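Local coordinates for protein beta-galactosidase (Streptococcus pneumoniae, PDB 4CU9) that hydrolyses beta-galactosides as a multidomain pneumococcal enzyme, the fragment here being a calcium-bound carbohydrate-binding module that probably recognises galactose-containing glycans, at residues S96-E101 against M161-E166. Sequence-based numbering, arbitrary orientation.
With EDO (1,2-ethanediol), chain D.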
ATOM      1  N   SER A  96      -4.985   9.922  -7.763  1.00 12.08           N
ATOM      2  CA  SER A  96      -4.702  11.252  -8.320  1.00 14.37           C
ATOM      3  C   SER A  96      -3.437  11.793  -7.737  1.00 14.22           C
ATOM      4  O   SER A  96      -2.758  12.591  -8.347  1.00 16.46           O
ATOM      5  CB  SER A  96      -5.871  12.209  -7.992  1.00 14.69           C
ATOM      6  OG  SER A  96      -6.254  12.106  -6.621  1.00 16.40           O
ATOM      7  N   LYS A  97      -3.098  11.358  -6.526  1.00 15.01           N
ATOM      8  CA  LYS A  97      -1.898  11.815  -5.794  1.00 14.99           C
ATOM      9  C   LYS A  97      -1.294  10.609  -5.093  1.00 14.15           C
ATOM     10  O   LYS A  97      -2.041   9.729  -4.637  1.00 12.24           O
ATOM     11  CB  LYS A  97      -2.287  12.829  -4.755  1.00 17.93           C
ATOM     12  CG  LYS A  97      -1.143  13.427  -3.978  1.00 21.50           C
ATOM     13  CD  LYS A  97      -1.633  14.081  -2.686  1.00 24.07           C
ATOM     14  CE  LYS A  97      -0.477  14.370  -1.747  1.00 23.43           C
ATOM     15  NZ  LYS A  97       0.615  15.076  -2.533  1.00 27.14           N
ATOM     16  N   LEU A  98       0.028  10.584  -4.996  1.00 12.92           N
ATOM     17  CA  LEU A  98       0.820   9.397  -4.603  1.00 13.42           C
ATOM     18  C   LEU A  98       2.029   9.940  -3.836  1.00 12.48           C
ATOM     19  O   LEU A  98       2.843  10.681  -4.414  1.00 13.07           O
ATOM     20  CB  LEU A  98       1.262   8.661  -5.917  1.00 14.22           C
ATOM     21  CG  LEU A  98       2.043   7.366  -5.890  1.00 15.55           C
ATOM     22  CD1 LEU A  98       1.248   6.212  -5.282  1.00 15.77           C
ATOM     23  CD2 LEU A  98       2.518   6.938  -7.258  1.00 16.71           C
ATOM     24  N   VAL A  99       2.137   9.645  -2.542  1.00 11.32           N
ATOM     25  CA  VAL A  99       3.309  10.031  -1.733  1.00 10.62           C
ATOM     26  C   VAL A  99       3.959   8.765  -1.197  1.00 10.17           C
ATOM     27  O   VAL A  99       3.254   7.875  -0.612  1.00  9.50           O
ATOM     28  CB  VAL A  99       2.921  10.907  -0.523  1.00 11.40           C
ATOM     29  CG1 VAL A  99       4.130  11.220   0.333  1.00 11.90           C
ATOM     30  CG2 VAL A  99       2.213  12.171  -0.997  1.00 12.67           C
ATOM     31  N   LEU A 100       5.262   8.640  -1.402  1.00  9.57           N
ATOM     32  CA  LEU A 100       6.023   7.523  -0.823  1.00  9.88           C
ATOM     33  C   LEU A 100       6.466   7.891   0.580  1.00  9.75           C
ATOM     34  O   LEU A 100       7.067   8.933   0.797  1.00 11.36           O
ATOM     35  CB  LEU A 100       7.259   7.186  -1.671  1.00  9.94           C
ATOM     36  CG  LEU A 100       8.183   6.054  -1.201  1.00  9.98           C
ATOM     37  CD1 LEU A 100       7.450   4.718  -1.170  1.00 10.23           C
ATOM     38  CD2 LEU A 100       9.385   5.946  -2.126  1.00 10.07           C
ATOM     39  N   GLU A 101       6.286   6.983   1.522  1.00  9.78           N
ATOM     40  CA  GLU A 101       6.721   7.194   2.877  1.00 10.09           C
ATOM     41  C   GLU A 101       7.394   5.996   3.500  1.00 10.24           C
ATOM     42  O   GLU A 101       7.056   4.830   3.245  1.00 10.33           O
ATOM     43  CB  GLU A 101       5.543   7.607   3.771  1.00 10.74           C
ATOM     44  CG  GLU A 101       4.888   8.899   3.340  1.00 11.04           C
ATOM     45  CD  GLU A 101       3.664   9.285   4.150  1.00 12.42           C
ATOM     46  OE1 GLU A 101       2.896   8.381   4.549  1.00 12.32           O
ATOM     47  OE2 GLU A 101       3.488  10.514   4.380  1.00 14.89           O
ATOM     48  N   MET A 161       7.333   0.328   4.467  1.00  9.47           N
ATOM     49  CA  MET A 161       7.193   1.413   3.479  1.00  9.91           C
ATOM     50  C   MET A 161       5.728   1.447   3.103  1.00  9.50           C
ATOM     51  O   MET A 161       5.043   0.437   3.223  1.00  9.76           O
ATOM     52  CB  MET A 161       8.034   1.139   2.234  1.00 10.21           C
ATOM     53  CG  MET A 161       9.523   1.092   2.524  1.00 10.77           C
ATOM     54  SD  MET A 161      10.339   2.657   2.865  1.00 11.67           S
ATOM     55  CE  MET A 161      10.066   3.559   1.366  1.00 11.32           C
ATOM     56  N   ARG A 162       5.239   2.618   2.727  1.00  9.54           N
ATOM     57  CA  ARG A 162       3.894   2.742   2.220  1.00  8.95           C
ATOM     58  C   ARG A 162       3.782   3.821   1.157  1.00  8.78           C
ATOM     59  O   ARG A 162       4.643   4.702   1.002  1.00  8.78           O
ATOM     60  CB  ARG A 162       2.878   3.010   3.355  1.00  9.20           C
ATOM     61  CG  ARG A 162       2.856   4.428   3.863  1.00  9.38           C
ATOM     62  CD  ARG A 162       1.897   4.604   4.993  1.00  9.54           C
ATOM     63  NE  ARG A 162       1.738   6.002   5.304  1.00  9.56           N
ATOM     64  CZ  ARG A 162       0.848   6.486   6.154  1.00  9.80           C
ATOM     65  NH1 ARG A 162       0.022   5.656   6.808  1.00  9.89           N
ATOM     66  NH2 ARG A 162       0.802   7.796   6.363  1.00 10.14           N
ATOM     67  N   TRP A 163       2.656   3.754   0.461  1.00  8.47           N
ATOM     68  CA  TRP A 163       2.231   4.811  -0.433  1.00  8.65           C
ATOM     69  C   TRP A 163       0.973   5.405   0.173  1.00  8.77           C
ATOM     70  O   TRP A 163      -0.037   4.672   0.448  1.00  8.46           O
ATOM     71  CB  TRP A 163       1.942   4.275  -1.839  1.00  8.73           C
ATOM     72  CG  TRP A 163       3.143   3.834  -2.572  1.00  9.23           C
ATOM     73  CD1 TRP A 163       3.655   2.602  -2.606  1.00  9.90           C
ATOM     74  CD2 TRP A 163       4.031   4.663  -3.317  1.00 10.07           C
ATOM     75  NE1 TRP A 163       4.793   2.577  -3.362  1.00 10.43           N
ATOM     76  CE2 TRP A 163       5.055   3.844  -3.805  1.00 10.34           C
ATOM     77  CE3 TRP A 163       4.057   6.015  -3.620  1.00 10.95           C
ATOM     78  CZ2 TRP A 163       6.072   4.327  -4.628  1.00 10.59           C
ATOM     79  CZ3 TRP A 163       5.098   6.501  -4.448  1.00 10.75           C
ATOM     80  CH2 TRP A 163       6.069   5.637  -4.936  1.00 10.34           C
ATOM     81  N   ARG A 164       1.040   6.705   0.448  1.00  9.27           N
ATOM     82  CA  ARG A 164      -0.108   7.476   0.941  1.00  9.53           C
ATOM     83  C   ARG A 164      -0.760   8.119  -0.269  1.00  9.51           C
ATOM     84  O   ARG A 164      -0.167   8.954  -0.952  1.00  9.25           O
ATOM     85  CB  ARG A 164       0.304   8.494   1.991  1.00 10.78           C
ATOM     86  CG  ARG A 164      -0.858   9.369   2.517  1.00 11.73           C
ATOM     87  CD  ARG A 164      -0.449  10.073   3.793  1.00 13.92           C
ATOM     88  NE  ARG A 164       0.680  10.976   3.610  1.00 15.36           N
ATOM     89  CZ  ARG A 164       0.623  12.161   3.013  1.00 20.43           C
ATOM     90  NH1 ARG A 164      -0.521  12.660   2.539  1.00 23.28           N
ATOM     91  NH2 ARG A 164       1.717  12.886   2.907  1.00 21.90           N
ATOM     92  N   MET A 165      -1.961   7.663  -0.587  1.00  9.83           N
ATOM     93  CA  MET A 165      -2.590   7.968  -1.873  1.00 10.84           C
ATOM     94  C   MET A 165      -3.935   8.689  -1.694  1.00 11.69           C
ATOM     95  O   MET A 165      -4.547   8.669  -0.625  1.00 11.14           O
ATOM     96  CB  MET A 165      -2.803   6.674  -2.633  1.00 10.98           C
ATOM     97  CG  MET A 165      -1.517   5.902  -2.956  1.00 11.23           C
ATOM     98  SD  MET A 165      -1.804   4.218  -3.632  1.00 11.20           S
ATOM     99  CE  MET A 165      -2.316   3.307  -2.198  1.00 11.86           C
ATOM    100  N   GLU A 166      -4.355   9.361  -2.752  1.00 12.64           N
ATOM    101  CA  GLU A 166      -5.679   9.954  -2.815  1.00 13.10           C
ATOM    102  C   GLU A 166      -6.384   9.406  -4.005  1.00 13.11           C
ATOM    103  O   GLU A 166      -5.845   9.402  -5.134  1.00 12.22           O
ATOM    104  CB  GLU A 166      -5.600  11.465  -2.909  1.00 15.04           C
ATOM    105  CG  GLU A 166      -5.046  12.093  -1.626  1.00 16.37           C
ATOM    106  CD  GLU A 166      -5.095  13.623  -1.629  1.00 19.12           C
ATOM    107  OE1 GLU A 166      -5.741  14.225  -2.511  1.00 19.96           O
ATOM    108  OE2 GLU A 166      -4.480  14.224  -0.721  1.00 23.38           O
TER
HETATM  109  C1  EDO D3000      -2.945   7.143   8.616  1.00 12.23           C
HETATM  110  O1  EDO D3000      -2.787   6.129   7.601  1.00 12.15           O
HETATM  111  C2  EDO D3000      -1.643   7.782   9.117  1.00 12.17           C
HETATM  112  O2  EDO D3000      -1.167   8.729   8.164  1.00 12.23           O
HETATM  113  O   HOH W   1       4.280  12.948   3.792  1.00 30.28           O
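Glu101 joins two arginines of the partner strand through its two carboxylate oxygens. Glu101 OE1 accepts from both NE and NH2 of Arg162, each at 2.8 Å, and the carboxylate and guanidinium planes lie only 10° apart. Glu101 OE2 takes NE of Arg164 at 2.9 Å; this donor stands 48° out of the carboxylate plane, and a weak bond from Arg164 NH2 goes to the same oxygen. A water joins Glu101 OE2 to Arg164 NH2, while the outer nitrogens of Arg162 bind 1,2-ethanediol, probably from the crystallisation liquor, which also bonds to Tyr117. Trp132 adds a cation-pi contact to Arg162. Val99 CB and CG2 lie over one face of the Arg164 guanidinium, CB offset toward its rim.

The backbones pair as antiparallel strands of the beta-sandwich characteristic of galactose-binding-like domains, with strand 132-139 beyond 97-101 and strand 61-70 beyond 161-166. Val99 and Arg164 exchange two bonds, as do Glu101 and Arg162, and Ser96 N reaches Glu166 O at 2.8 Å.

Apolar packing occupies the face carrying Leu98, Leu100, Trp163 and Met165. Leu100 CD1 sits over the six-membered ring of Trp163 in a CH-pi contact, 3.8 Å from its centroid. Leu98 CD1 approaches Trp163 CE3 obliquely at 3.3 Å and also touches Met165 CG; a chi2 of 65° turns this branch toward both side chains. Phe181 and Leu84 also contact the indole in the sandwich interior.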